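Local coordinates for NADH oxidoreductase (Mesorhizobium loti, PDB 3PI7), which probably binds NADPH and acts as an NAD(P)H-dependent oxidoreductase, perhaps reducing quinones, at residues Lys161-Lys166 / Arg256-Ile261; Phe168-Gly173 / Lys179-Leu184; Gly189-Val194 / Lys230-Arg235; Ala210-Asn215 / Arg226-Ala231. All coordinates share one frame; numbering follows the deposited sequence.

Contact 1: Lys161-Lys166 / Arg256-Ile261. With PO4 (phosphate ion), chain F.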
loop_
_atom_site.group_PDB
_atom_site.type_symbol
_atom_site.label_atom_id
_atom_site.label_comp_id
_atom_site.label_asym_id
_atom_site.label_seq_id
_atom_site.Cartn_x
_atom_site.Cartn_y
_atom_site.Cartn_z
ATOM N N LYS A 161 -2.358 0.523 -18.645
ATOM C CA LYS A 161 -3.475 0.454 -19.602
ATOM C C LYS A 161 -4.787 0.115 -18.946
ATOM O O LYS A 161 -5.797 0.717 -19.289
ATOM C CB LYS A 161 -3.195 -0.612 -20.660
ATOM C CG LYS A 161 -2.206 -0.187 -21.716
ATOM C CD LYS A 161 -2.201 -1.218 -22.849
ATOM C CE LYS A 161 -3.378 -1.061 -23.796
ATOM N N GLN A 162 -4.786 -0.872 -18.026
ATOM C CA GLN A 162 -6.002 -1.288 -17.337
ATOM C C GLN A 162 -6.540 -0.177 -16.433
ATOM O O GLN A 162 -7.751 -0.088 -16.226
ATOM C CB GLN A 162 -5.767 -2.583 -16.536
ATOM C CG GLN A 162 -5.575 -3.833 -17.428
ATOM C CD GLN A 162 -6.574 -3.928 -18.563
ATOM O OE1 GLN A 162 -7.785 -4.059 -18.348
ATOM N NE2 GLN A 162 -6.092 -3.824 -19.800
ATOM N N GLU A 163 -5.658 0.678 -15.909
ATOM C CA GLU A 163 -6.103 1.787 -15.077
ATOM C C GLU A 163 -6.799 2.831 -15.970
ATOM O O GLU A 163 -7.758 3.458 -15.526
ATOM C CB GLU A 163 -4.911 2.371 -14.303
ATOM C CG GLU A 163 -5.298 3.304 -13.165
ATOM C CD GLU A 163 -6.219 2.748 -12.088
ATOM O OE1 GLU A 163 -5.970 1.626 -11.581
ATOM O OE2 GLU A 163 -7.182 3.462 -11.732
ATOM N N GLY A 164 -6.341 2.971 -17.222
ATOM C CA GLY A 164 -6.989 3.830 -18.210
ATOM C C GLY A 164 -6.618 5.295 -18.256
ATOM O O GLY A 164 -6.984 5.983 -19.216
ATOM N N GLU A 165 -5.869 5.781 -17.264
ATOM C CA GLU A 165 -5.411 7.168 -17.233
ATOM C C GLU A 165 -4.205 7.311 -18.173
ATOM O O GLU A 165 -3.317 6.464 -18.135
ATOM C CB GLU A 165 -5.056 7.557 -15.791
ATOM C CG GLU A 165 -5.035 9.051 -15.585
ATOM C CD GLU A 165 -6.301 9.791 -15.984
ATOM O OE1 GLU A 165 -7.410 9.378 -15.569
ATOM O OE2 GLU A 165 -6.177 10.767 -16.759
ATOM N N LYS A 166 -4.205 8.318 -19.082
ATOM C CA LYS A 166 -3.116 8.444 -20.032
ATOM C C LYS A 166 -1.775 8.732 -19.349
ATOM O O LYS A 166 -0.764 8.114 -19.705
ATOM C CB LYS A 166 -3.429 9.489 -21.123
ATOM C CG LYS A 166 -4.522 9.014 -22.092
ATOM C CD LYS A 166 -4.173 7.705 -22.873
ATOM C CE LYS A 166 -5.362 7.120 -23.602
ATOM N NZ LYS A 166 -4.962 6.027 -24.523
ATOM N N ARG A 256 -6.772 8.015 -5.659
ATOM C CA ARG A 256 -6.792 6.669 -6.209
ATOM C C ARG A 256 -5.433 6.271 -6.796
ATOM O O ARG A 256 -5.345 5.265 -7.489
ATOM C CB ARG A 256 -7.917 6.501 -7.240
ATOM C CG ARG A 256 -9.274 6.877 -6.670
ATOM C CD ARG A 256 -10.449 6.365 -7.468
ATOM N NE ARG A 256 -11.693 6.711 -6.765
ATOM C CZ ARG A 256 -12.206 6.003 -5.761
ATOM N NH1 ARG A 256 -11.610 4.887 -5.349
ATOM N NH2 ARG A 256 -13.315 6.409 -5.155
ATOM N N ALA A 257 -4.377 7.014 -6.457
ATOM C CA ALA A 257 -3.037 6.700 -6.900
ATOM C C ALA A 257 -2.569 5.377 -6.338
ATOM O O ALA A 257 -2.888 5.035 -5.198
ATOM C CB ALA A 257 -2.081 7.780 -6.482
ATOM N N ARG A 258 -1.861 4.618 -7.182
ATOM C CA ARG A 258 -1.277 3.322 -6.811
ATOM C C ARG A 258 0.237 3.437 -6.931
ATOM O O ARG A 258 0.772 3.730 -8.023
ATOM C CB ARG A 258 -1.799 2.208 -7.719
ATOM C CG ARG A 258 -3.275 1.904 -7.514
ATOM C CD ARG A 258 -3.776 1.008 -8.615
ATOM N NE ARG A 258 -3.090 -0.278 -8.654
ATOM C CZ ARG A 258 -3.185 -1.132 -9.672
ATOM N NH1 ARG A 258 -3.911 -0.825 -10.740
ATOM N NH2 ARG A 258 -2.545 -2.292 -9.636
ATOM N N TRP A 259 0.920 3.254 -5.813
ATOM C CA TRP A 259 2.385 3.305 -5.753
ATOM C C TRP A 259 2.824 1.876 -5.879
ATOM O O TRP A 259 2.518 1.071 -4.995
ATOM C CB TRP A 259 2.775 3.928 -4.417
ATOM C CG TRP A 259 4.235 4.068 -4.095
ATOM C CD1 TRP A 259 5.314 3.763 -4.879
ATOM C CD2 TRP A 259 4.750 4.676 -2.912
ATOM N NE1 TRP A 259 6.479 4.113 -4.228
ATOM C CE2 TRP A 259 6.157 4.632 -2.994
ATOM C CE3 TRP A 259 4.151 5.147 -1.723
ATOM C CZ2 TRP A 259 6.976 5.133 -1.969
ATOM C CZ3 TRP A 259 4.961 5.645 -0.711
ATOM C CH2 TRP A 259 6.349 5.672 -0.852
ATOM N N ILE A 260 3.377 1.530 -7.043
ATOM C CA ILE A 260 3.761 0.155 -7.368
ATOM C C ILE A 260 5.269 0.050 -7.317
ATOM O O ILE A 260 5.970 0.575 -8.172
ATOM C CB ILE A 260 3.196 -0.282 -8.733
ATOM C CG1 ILE A 260 1.663 -0.111 -8.745
ATOM C CG2 ILE A 260 3.621 -1.752 -9.025
ATOM C CD1 ILE A 260 0.953 -0.451 -10.045
ATOM N N ILE A 261 5.757 -0.555 -6.248
ATOM C CA ILE A 261 7.202 -0.628 -6.001
ATOM C C ILE A 261 7.750 -1.880 -6.670
ATOM O O ILE A 261 7.256 -2.970 -6.396
ATOM C CB ILE A 261 7.456 -0.625 -4.469
ATOM C CG1 ILE A 261 7.099 0.770 -3.900
ATOM C CG2 ILE A 261 8.922 -1.001 -4.184
ATOM C CD1 ILE A 261 7.208 0.977 -2.352
HETATM P P PO4 F . -14.104 9.730 -6.855
HETATM O O1 PO4 F . -12.770 9.230 -7.551
HETATM O O2 PO4 F . -14.005 11.223 -6.344
HETATM O O3 PO4 F . -14.359 8.853 -5.581
HETATM O O4 PO4 F . -15.286 9.605 -7.885
#

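Contact 2: Phe168-Gly173 / Lys179-Leu184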
loop_
_atom_site.group_PDB
_atom_site.type_symbol
_atom_site.label_atom_id
_atom_site.label_comp_id
_atom_site.label_asym_id
_atom_site.label_seq_id
_atom_site.Cartn_x
_atom_site.Cartn_y
_atom_site.Cartn_z
ATOM N N PHE A 168 1.117 8.567 -16.415
ATOM C CA PHE A 168 1.574 7.666 -15.367
ATOM C C PHE A 168 2.981 8.102 -14.984
ATOM O O PHE A 168 3.592 8.896 -15.704
ATOM C CB PHE A 168 1.475 6.203 -15.797
ATOM C CG PHE A 168 2.430 5.818 -16.886
ATOM C CD1 PHE A 168 2.164 6.145 -18.219
ATOM C CD2 PHE A 168 3.636 5.183 -16.582
ATOM C CE1 PHE A 168 3.036 5.752 -19.233
ATOM C CE2 PHE A 168 4.520 4.812 -17.602
ATOM C CZ PHE A 168 4.239 5.152 -18.910
ATOM N N VAL A 169 3.442 7.683 -13.817
ATOM C CA VAL A 169 4.730 8.167 -13.309
ATOM C C VAL A 169 5.718 7.027 -13.154
ATOM O O VAL A 169 5.348 5.929 -12.739
ATOM C CB VAL A 169 4.549 8.938 -11.954
ATOM C CG1 VAL A 169 5.854 9.577 -11.473
ATOM C CG2 VAL A 169 3.462 9.990 -12.054
HETATM N N MSE A 170 7.005 7.346 -13.382
HETATM C CA MSE A 170 8.080 6.377 -13.176
HETATM C C MSE A 170 9.297 7.057 -12.612
HETATM O O MSE A 170 9.707 8.093 -13.121
HETATM C CB MSE A 170 8.472 5.680 -14.487
HETATM C CG MSE A 170 7.398 4.745 -14.969
HETATM SE SE MSE A 170 7.986 3.678 -16.434
HETATM C CE MSE A 170 8.138 5.088 -17.767
ATOM N N THR A 171 9.879 6.477 -11.557
ATOM C CA THR A 171 11.195 6.930 -11.089
ATOM C C THR A 171 12.271 6.158 -11.872
ATOM O O THR A 171 11.972 5.131 -12.499
ATOM C CB THR A 171 11.368 6.740 -9.604
ATOM O OG1 THR A 171 10.936 5.434 -9.251
ATOM C CG2 THR A 171 10.659 7.767 -8.801
ATOM N N ALA A 172 13.543 6.622 -11.826
ATOM C CA ALA A 172 14.678 6.017 -12.561
ATOM C C ALA A 172 14.344 6.017 -14.042
ATOM O O ALA A 172 14.415 4.985 -14.707
ATOM C CB ALA A 172 14.967 4.595 -12.069
ATOM N N GLY A 173 13.894 7.165 -14.522
ATOM C CA GLY A 173 13.455 7.340 -15.899
ATOM C C GLY A 173 14.427 6.912 -16.975
ATOM O O GLY A 173 14.010 6.476 -18.046
ATOM N N LYS A 179 12.787 3.008 -20.362
ATOM C CA LYS A 179 12.827 3.345 -21.772
ATOM C C LYS A 179 11.940 2.413 -22.592
ATOM O O LYS A 179 11.283 2.885 -23.510
ATOM C CB LYS A 179 14.267 3.372 -22.302
ATOM C CG LYS A 179 15.076 4.486 -21.632
ATOM C CD LYS A 179 16.380 4.835 -22.358
ATOM C CE LYS A 179 17.460 3.807 -22.187
ATOM N NZ LYS A 179 18.751 4.332 -22.713
ATOM N N LEU A 180 11.871 1.108 -22.263
ATOM C CA LEU A 180 10.959 0.209 -22.986
ATOM C C LEU A 180 9.488 0.616 -22.740
ATOM O O LEU A 180 8.665 0.589 -23.655
ATOM C CB LEU A 180 11.165 -1.249 -22.540
ATOM C CG LEU A 180 12.459 -1.949 -22.968
ATOM C CD1 LEU A 180 12.554 -3.287 -22.323
ATOM C CD2 LEU A 180 12.563 -2.063 -24.468
ATOM N N ILE A 181 9.151 0.947 -21.489
ATOM C CA ILE A 181 7.777 1.338 -21.139
ATOM C C ILE A 181 7.423 2.646 -21.824
ATOM O O ILE A 181 6.322 2.769 -22.342
ATOM C CB ILE A 181 7.566 1.396 -19.600
ATOM C CG1 ILE A 181 7.771 -0.019 -19.037
ATOM C CG2 ILE A 181 6.121 1.918 -19.246
ATOM C CD1 ILE A 181 7.729 -0.145 -17.516
ATOM N N ILE A 182 8.370 3.599 -21.855
ATOM C CA ILE A 182 8.140 4.892 -22.522
ATOM C C ILE A 182 7.751 4.635 -24.002
ATOM O O ILE A 182 6.768 5.213 -24.475
ATOM C CB ILE A 182 9.350 5.863 -22.372
ATOM C CG1 ILE A 182 9.472 6.362 -20.923
ATOM C CG2 ILE A 182 9.163 7.075 -23.307
ATOM C CD1 ILE A 182 10.813 7.022 -20.546
ATOM N N GLY A 183 8.485 3.742 -24.677
ATOM C CA GLY A 183 8.226 3.336 -26.063
ATOM C C GLY A 183 6.827 2.781 -26.270
ATOM O O GLY A 183 6.108 3.228 -27.163
ATOM N N LEU A 184 6.411 1.840 -25.411
ATOM C CA LEU A 184 5.053 1.275 -25.406
ATOM C C LEU A 184 4.001 2.357 -25.211
ATOM O O LEU A 184 2.956 2.341 -25.854
ATOM C CB LEU A 184 4.900 0.254 -24.263
ATOM C CG LEU A 184 5.640 -1.079 -24.401
ATOM C CD1 LEU A 184 5.531 -1.898 -23.111
ATOM C CD2 LEU A 184 5.093 -1.900 -25.586
#

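Contact 3: Gly189-Val194 / Lys230-Arg235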
loop_
_atom_site.group_PDB
_atom_site.type_symbol
_atom_site.label_atom_id
_atom_site.label_comp_id
_atom_site.label_asym_id
_atom_site.label_seq_id
_atom_site.Cartn_x
_atom_site.Cartn_y
_atom_site.Cartn_z
ATOM N N GLY A 189 -0.418 6.272 -27.007
ATOM C CA GLY A 189 -0.822 7.619 -26.613
ATOM C C GLY A 189 -0.806 7.892 -25.122
ATOM O O GLY A 189 -1.496 8.805 -24.649
ATOM N N PHE A 190 -0.064 7.074 -24.345
ATOM C CA PHE A 190 0.058 7.314 -22.920
ATOM C C PHE A 190 1.162 8.363 -22.711
ATOM O O PHE A 190 1.957 8.635 -23.624
ATOM C CB PHE A 190 0.301 6.024 -22.138
ATOM C CG PHE A 190 -0.963 5.207 -22.009
ATOM C CD1 PHE A 190 -1.409 4.413 -23.062
ATOM C CD2 PHE A 190 -1.676 5.188 -20.819
ATOM C CE1 PHE A 190 -2.581 3.665 -22.949
ATOM C CE2 PHE A 190 -2.851 4.439 -20.703
ATOM C CZ PHE A 190 -3.284 3.660 -21.762
ATOM N N ARG A 191 1.171 8.983 -21.532
ATOM C CA ARG A 191 2.016 10.130 -21.224
ATOM C C ARG A 191 2.880 9.875 -20.014
ATOM O O ARG A 191 2.491 10.161 -18.893
ATOM C CB ARG A 191 1.125 11.344 -21.002
ATOM C CG ARG A 191 0.420 11.748 -22.278
ATOM C CD ARG A 191 -0.633 12.815 -22.018
ATOM N NE ARG A 191 -0.045 14.085 -21.573
ATOM C CZ ARG A 191 0.392 15.035 -22.396
ATOM N NH1 ARG A 191 0.367 14.848 -23.713
ATOM N NH2 ARG A 191 0.887 16.165 -21.908
ATOM N N PRO A 192 4.112 9.424 -20.245
ATOM C CA PRO A 192 4.979 9.105 -19.109
ATOM C C PRO A 192 5.505 10.347 -18.429
ATOM O O PRO A 192 5.917 11.297 -19.085
ATOM C CB PRO A 192 6.130 8.300 -19.747
ATOM C CG PRO A 192 5.615 7.879 -21.080
ATOM C CD PRO A 192 4.697 8.962 -21.515
ATOM N N ILE A 193 5.543 10.300 -17.102
ATOM C CA ILE A 193 6.126 11.359 -16.286
ATOM C C ILE A 193 7.290 10.676 -15.636
ATOM O O ILE A 193 7.061 9.756 -14.852
ATOM C CB ILE A 193 5.099 11.908 -15.269
ATOM C CG1 ILE A 193 3.897 12.572 -15.967
ATOM C CG2 ILE A 193 5.771 12.845 -14.225
ATOM C CD1 ILE A 193 2.622 12.597 -15.023
ATOM N N VAL A 194 8.531 11.086 -15.931
ATOM C CA VAL A 194 9.633 10.348 -15.355
ATOM C C VAL A 194 10.590 11.271 -14.647
ATOM O O VAL A 194 10.697 12.436 -14.998
ATOM C CB VAL A 194 10.380 9.459 -16.402
ATOM C CG1 VAL A 194 9.410 8.532 -17.144
ATOM C CG2 VAL A 194 11.197 10.293 -17.386
ATOM N N LYS A 230 -1.054 18.037 -11.006
ATOM C CA LYS A 230 -2.353 18.691 -11.192
ATOM C C LYS A 230 -2.741 18.654 -12.673
ATOM O O LYS A 230 -3.893 18.382 -13.000
ATOM C CB LYS A 230 -2.310 20.139 -10.676
ATOM C CG LYS A 230 -3.667 20.853 -10.731
ATOM C CD LYS A 230 -3.644 22.243 -10.090
ATOM C CE LYS A 230 -4.905 23.045 -10.369
ATOM N NZ LYS A 230 -6.092 22.552 -9.610
ATOM N N ALA A 231 -1.770 18.918 -13.555
ATOM C CA ALA A 231 -2.008 19.001 -14.996
ATOM C C ALA A 231 -2.315 17.631 -15.627
ATOM O O ALA A 231 -3.188 17.518 -16.503
ATOM C CB ALA A 231 -0.805 19.635 -15.677
ATOM N N GLU A 232 -1.652 16.583 -15.145
ATOM C CA GLU A 232 -1.711 15.260 -15.798
ATOM C C GLU A 232 -2.602 14.242 -15.098
ATOM O O GLU A 232 -3.056 13.307 -15.755
ATOM C CB GLU A 232 -0.299 14.674 -15.925
ATOM C CG GLU A 232 0.623 15.480 -16.838
ATOM C CD GLU A 232 0.299 15.500 -18.322
ATOM O OE1 GLU A 232 -0.453 14.613 -18.787
ATOM O OE2 GLU A 232 0.821 16.396 -19.027
ATOM N N GLN A 233 -2.770 14.373 -13.777
ATOM C CA GLN A 233 -3.613 13.489 -12.933
ATOM C C GLN A 233 -3.296 11.980 -13.123
ATOM O O GLN A 233 -4.210 11.171 -13.353
ATOM C CB GLN A 233 -5.096 13.745 -13.233
ATOM C CG GLN A 233 -5.542 15.170 -12.905
ATOM C CD GLN A 233 -5.711 15.356 -11.422
ATOM O OE1 GLN A 233 -4.864 15.934 -10.741
ATOM N NE2 GLN A 233 -6.777 14.805 -10.878
ATOM N N PRO A 234 -2.020 11.566 -13.052
ATOM C CA PRO A 234 -1.729 10.124 -13.180
ATOM C C PRO A 234 -2.223 9.318 -11.988
ATOM O O PRO A 234 -2.275 9.833 -10.872
ATOM C CB PRO A 234 -0.182 10.090 -13.194
ATOM C CG PRO A 234 0.212 11.276 -12.370
ATOM C CD PRO A 234 -0.783 12.338 -12.780
ATOM N N ARG A 235 -2.511 8.053 -12.208
ATOM C CA ARG A 235 -2.898 7.200 -11.090
ATOM C C ARG A 235 -1.875 6.112 -10.847
ATOM O O ARG A 235 -1.751 5.657 -9.715
ATOM C CB ARG A 235 -4.300 6.622 -11.304
ATOM C CG ARG A 235 -5.388 7.653 -10.910
ATOM C CD ARG A 235 -6.784 7.048 -10.795
ATOM N NE ARG A 235 -7.236 6.339 -11.995
ATOM C CZ ARG A 235 -7.716 6.922 -13.094
ATOM N NH1 ARG A 235 -7.796 8.246 -13.173
ATOM N NH2 ARG A 235 -8.113 6.186 -14.123
#

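Contact 4: Ala210-Asn215 / Arg226-Ala231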
loop_
_atom_site.group_PDB
_atom_site.type_symbol
_atom_site.label_atom_id
_atom_site.label_comp_id
_atom_site.label_asym_id
_atom_site.label_seq_id
_atom_site.Cartn_x
_atom_site.Cartn_y
_atom_site.Cartn_z
ATOM N N ALA A 210 8.703 10.437 -23.478
ATOM C CA ALA A 210 8.258 10.885 -22.157
ATOM C C ALA A 210 7.580 12.235 -22.282
ATOM O O ALA A 210 8.068 13.096 -23.023
ATOM C CB ALA A 210 9.418 10.959 -21.194
ATOM N N ALA A 211 6.405 12.388 -21.648
ATOM C CA ALA A 211 5.673 13.667 -21.681
ATOM C C ALA A 211 6.338 14.669 -20.764
ATOM O O ALA A 211 6.403 15.855 -21.085
ATOM C CB ALA A 211 4.224 13.459 -21.263
ATOM N N HIS A 212 6.808 14.196 -19.604
ATOM C CA HIS A 212 7.513 15.034 -18.633
ATOM C C HIS A 212 8.758 14.332 -18.148
ATOM O O HIS A 212 8.720 13.138 -17.844
ATOM C CB HIS A 212 6.593 15.339 -17.421
ATOM C CG HIS A 212 5.381 16.145 -17.766
ATOM N ND1 HIS A 212 5.386 17.526 -17.664
ATOM C CD2 HIS A 212 4.152 15.738 -18.163
ATOM C CE1 HIS A 212 4.161 17.911 -17.996
ATOM N NE2 HIS A 212 3.395 16.877 -18.338
ATOM N N VAL A 213 9.842 15.087 -17.982
ATOM C CA VAL A 213 11.090 14.537 -17.465
ATOM C C VAL A 213 11.522 15.513 -16.406
ATOM O O VAL A 213 11.807 16.658 -16.726
ATOM C CB VAL A 213 12.189 14.263 -18.533
ATOM C CG1 VAL A 213 13.406 13.581 -17.890
ATOM C CG2 VAL A 213 11.648 13.405 -19.656
ATOM N N LEU A 214 11.498 15.092 -15.148
ATOM C CA LEU A 214 11.815 16.012 -14.052
ATOM C C LEU A 214 13.127 15.645 -13.412
ATOM O O LEU A 214 13.354 14.478 -13.109
ATOM C CB LEU A 214 10.705 15.991 -12.992
ATOM C CG LEU A 214 9.239 16.170 -13.490
ATOM C CD1 LEU A 214 8.280 16.140 -12.333
ATOM C CD2 LEU A 214 9.076 17.450 -14.283
ATOM N N ASN A 215 13.981 16.646 -13.202
ATOM C CA ASN A 215 15.256 16.444 -12.527
ATOM C C ASN A 215 14.965 16.588 -11.031
ATOM O O ASN A 215 14.598 17.670 -10.549
ATOM C CB ASN A 215 16.344 17.418 -13.045
ATOM C CG ASN A 215 17.715 17.093 -12.511
ATOM O OD1 ASN A 215 17.862 16.473 -11.456
ATOM N ND2 ASN A 215 18.751 17.477 -13.240
ATOM N N ARG A 226 4.119 19.085 -8.178
ATOM C CA ARG A 226 2.710 19.359 -7.912
ATOM C C ARG A 226 2.026 19.964 -9.131
ATOM O O ARG A 226 0.879 19.613 -9.401
ATOM C CB ARG A 226 2.539 20.261 -6.678
ATOM C CG ARG A 226 3.094 19.574 -5.445
ATOM C CD ARG A 226 2.698 20.187 -4.123
ATOM N NE ARG A 226 3.171 19.323 -3.040
ATOM C CZ ARG A 226 2.502 18.276 -2.566
ATOM N NH1 ARG A 226 1.294 17.981 -3.035
ATOM N NH2 ARG A 226 3.026 17.528 -1.610
ATOM N N GLU A 227 2.723 20.818 -9.892
ATOM C CA GLU A 227 2.131 21.409 -11.102
ATOM C C GLU A 227 1.866 20.325 -12.125
ATOM O O GLU A 227 0.790 20.281 -12.714
ATOM C CB GLU A 227 3.048 22.487 -11.685
ATOM C CG GLU A 227 3.069 23.785 -10.882
ATOM C CD GLU A 227 4.098 24.783 -11.369
ATOM O OE1 GLU A 227 4.526 24.675 -12.538
ATOM O OE2 GLU A 227 4.428 25.719 -10.605
ATOM N N VAL A 228 2.810 19.403 -12.279
ATOM C CA VAL A 228 2.649 18.310 -13.258
ATOM C C VAL A 228 1.537 17.343 -12.797
ATOM O O VAL A 228 0.745 16.882 -13.619
ATOM C CB VAL A 228 4.003 17.584 -13.495
ATOM C CG1 VAL A 228 3.808 16.374 -14.418
ATOM C CG2 VAL A 228 5.016 18.563 -14.106
HETATM N N MSE A 229 1.503 16.996 -11.498
HETATM C CA MSE A 229 0.457 16.111 -10.992
HETATM C C MSE A 229 -0.909 16.712 -11.203
HETATM O O MSE A 229 -1.817 15.990 -11.561
HETATM C CB MSE A 229 0.627 15.815 -9.488
HETATM C CG MSE A 229 1.878 15.079 -9.173
HETATM SE SE MSE A 229 2.092 13.407 -10.040
HETATM C CE MSE A 229 3.351 13.943 -11.442
ATOM N N LYS A 230 -1.054 18.037 -11.006
ATOM C CA LYS A 230 -2.353 18.691 -11.192
ATOM C C LYS A 230 -2.741 18.654 -12.673
ATOM O O LYS A 230 -3.893 18.382 -13.000
ATOM C CB LYS A 230 -2.310 20.139 -10.676
ATOM C CG LYS A 230 -3.667 20.853 -10.731
ATOM C CD LYS A 230 -3.644 22.243 -10.090
ATOM C CE LYS A 230 -4.905 23.045 -10.369
ATOM N NZ LYS A 230 -6.092 22.552 -9.610
ATOM N N ALA A 231 -1.770 18.918 -13.555
ATOM C CA ALA A 231 -2.008 19.001 -14.996
ATOM C C ALA A 231 -2.315 17.631 -15.627
ATOM O O ALA A 231 -3.188 17.518 -16.503
ATOM C CB ALA A 231 -0.805 19.635 -15.677
#

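Contact 1: Lys161-Lys166 / Arg256-Ile261
E163, at the C-terminal end of its helix, and R258, the first residue of strand 258-261, stand with their CA atoms 9.7 Å apart, so the two backbones stay well separated and the side chains have to bridge the gap. Both start out toward the opposite segment, and they meet at a single oxygen. R258 NH1 reaches E163 OE1 at 3.3 Å with an N-H...O angle of 156°, a weak hydrogen bond that forms part of a salt bridge. OE1 lies at the edge of the guanidinium and in its plane, but the carboxylate is turned 70° against that plane, so this is a one-oxygen contact and not a side-by-side pair. On the glutamate, CG stands anti to the backbone N (chi1 -166°), and a bend at the next bond brings the carboxylate round to the arginine. The R258 CD methylene also lies 3.7 Å from E163 OE1.

Here helix 148-163, which leads into the first strand of the Rossmann-type parallel sheet, meets the start of the fifth strand in that fold. The contact lies at the surface and belongs to a longer run of charges: E163 OE2 holds its stronger partner, R235, while R258 NE pairs with E286. R256 sends its extended side chain away from the helix to a phosphate ion, probably from the crystallisation liquor. NE binds phosphate O1 at 2.9 Å and NH2 binds phosphate O3 at 2.7 Å, both along the guanidinium edge. R256 NH2 also forms a salt bridge with E292 of the second subunit.

Contact 2: Phe168-Gly173 / Lys179-Leu184
I181 CG2 is the bump at the middle of this contact: the methyl projects from helix 176-188 into a notch between the F168 ring and the selenomethionine side chain of M170. On one wall of the notch, CE2 of F168 lies 3.7 Å from I181 CG2, with the ring approached obliquely. On the other, M170 SE lies 3.8 Å from the same methyl. F168 CG is tucked between its own backbone N and carbonyl carbon (chi1 68°), the crowded position, and the ring presents its edge to M170 SE within the strand. Two aromatic carbons and a selenium thus make up the hollow.

The other branch of I181 works with the first: its CD1 reaches to 4.0 Å from M170 SE, so both branches of I181 rest against the same side of the selenium. The bend at M170 chi3 (-68°) then turns CE onward to the next residue of the helix, where it rests 3.7 Å from I182 CG1. Beyond it, I182 CD1 comes to 4.1 Å from G173 O, and K179 CG passes close to that same carbonyl. The contact is apolar packing, apart from this glycine carbonyl at its margin.

Strand and helix run nearly antiparallel, their axes 163° apart in direction, as in the first beta-alpha-beta unit of a Rossmann fold; the short loop joining them is where relatives bind the dinucleotide. F168 and M170 also lie against P192 and V194 of strand 191-196. I181 also touches A153 and M156 of helix 148-163 and L238 of strand 236-239, so its side chain fills the angle between the two helices and the sheet.

Contact 3: Gly189-Val194 / Lys230-Arg235
R191 and E232 meet side-on where strand 191-196, the second of the Rossmann sheet, begins beside the C-terminal end of helix 221-232. Their side chains cross at about a right angle, yet the flat ends lie almost in one plane, guanidinium and carboxylate only 17° apart. R191 grips with two nitrogens, one to each oxygen: NE to E232 OE1 at 2.9 Å, and NH2 to E232 OE2, also at 2.9 Å. The second bond is nearly straight (172°) and uses the syn lone pair of OE2; the first meets OE1 on its syn side, somewhat out of the carboxylate plane. A bend at R191 chi3 (66°) brings this guanidinium edge round to the glutamate. E232 OE2 is shared with H212, its stronger partner.

Cutting E232 back to an alanine is likely to leave the R191 guanidinium without its two-pronged mate and free to swing, and to deprive H212 NE2 of its carboxylate partner.

Next to the salt bridge, further along the strand, the packing turns apolar. I193 points at the helix end and pushes its terminal methyl between the glutamate stem and the proline ring that follows: I193 CD1 lies 3.7 Å from E232 CB and 3.8 Å from P234 CG.

Contact 4: Ala210-Asn215 / Arg226-Ala231
Strand 212-215, an outermost strand of the parallel Rossmann sheet, is packed by helix 221-232, the helix that carries the chain back across to strand 236-239, and H212 and V228 make the main touch between them. The two side chains come from opposite directions, and V228 sets a methyl over the face of the imidazole. CG1 sits over the centre of one face, 3.7 Å from the H212 ring centroid and 7° off the ring normal, a CH-pi contact. The valine's chi1 of 175° turns CG1 away from the backbone N and over the ring, and CG2 overhangs the rim on the same face, 3.7 Å from H212 ND1.

The ring is held from its edge too: NE2 is hydrogen-bonded to E232 one turn further along the helix, and ND1 to a glycerol probably from the crystallisation liquor. With E232 fixing one side of the imidazole and V228 pressed on its face, the ring has little liberty to rotate.

Were H212 a leucine, E232 OE2 would probably lose this partner, and V228 CG1 the flat pi face it rests on.

Two residues along the strand, L214, which also packs on F221 and T224, has CD2 4.2 Å from V228 CG2.

In the fold
All four contacts belong to the parallel Rossmann sheet and the helices packed on it. Contacts 3 and 4 lie closest, with centres 7 Å apart: both use helix 221-232, and H212 NE2 to E232 OE2 at 2.7 Å ties them together. Contact 2 meets contact 3 through neighbouring strands, F168 O to I193 N being 2.8 Å. Contact 1 joins contact 3 at the surface, where E165 OE1 and R235 NH1 form a salt bridge of 2.7 Å. Contacts 1 and 4 do not touch; their nearest atoms are about 7 Å apart. Contact 2 includes the start of the strand-helix loop that, as in relatives, probably faces the dinucleotide.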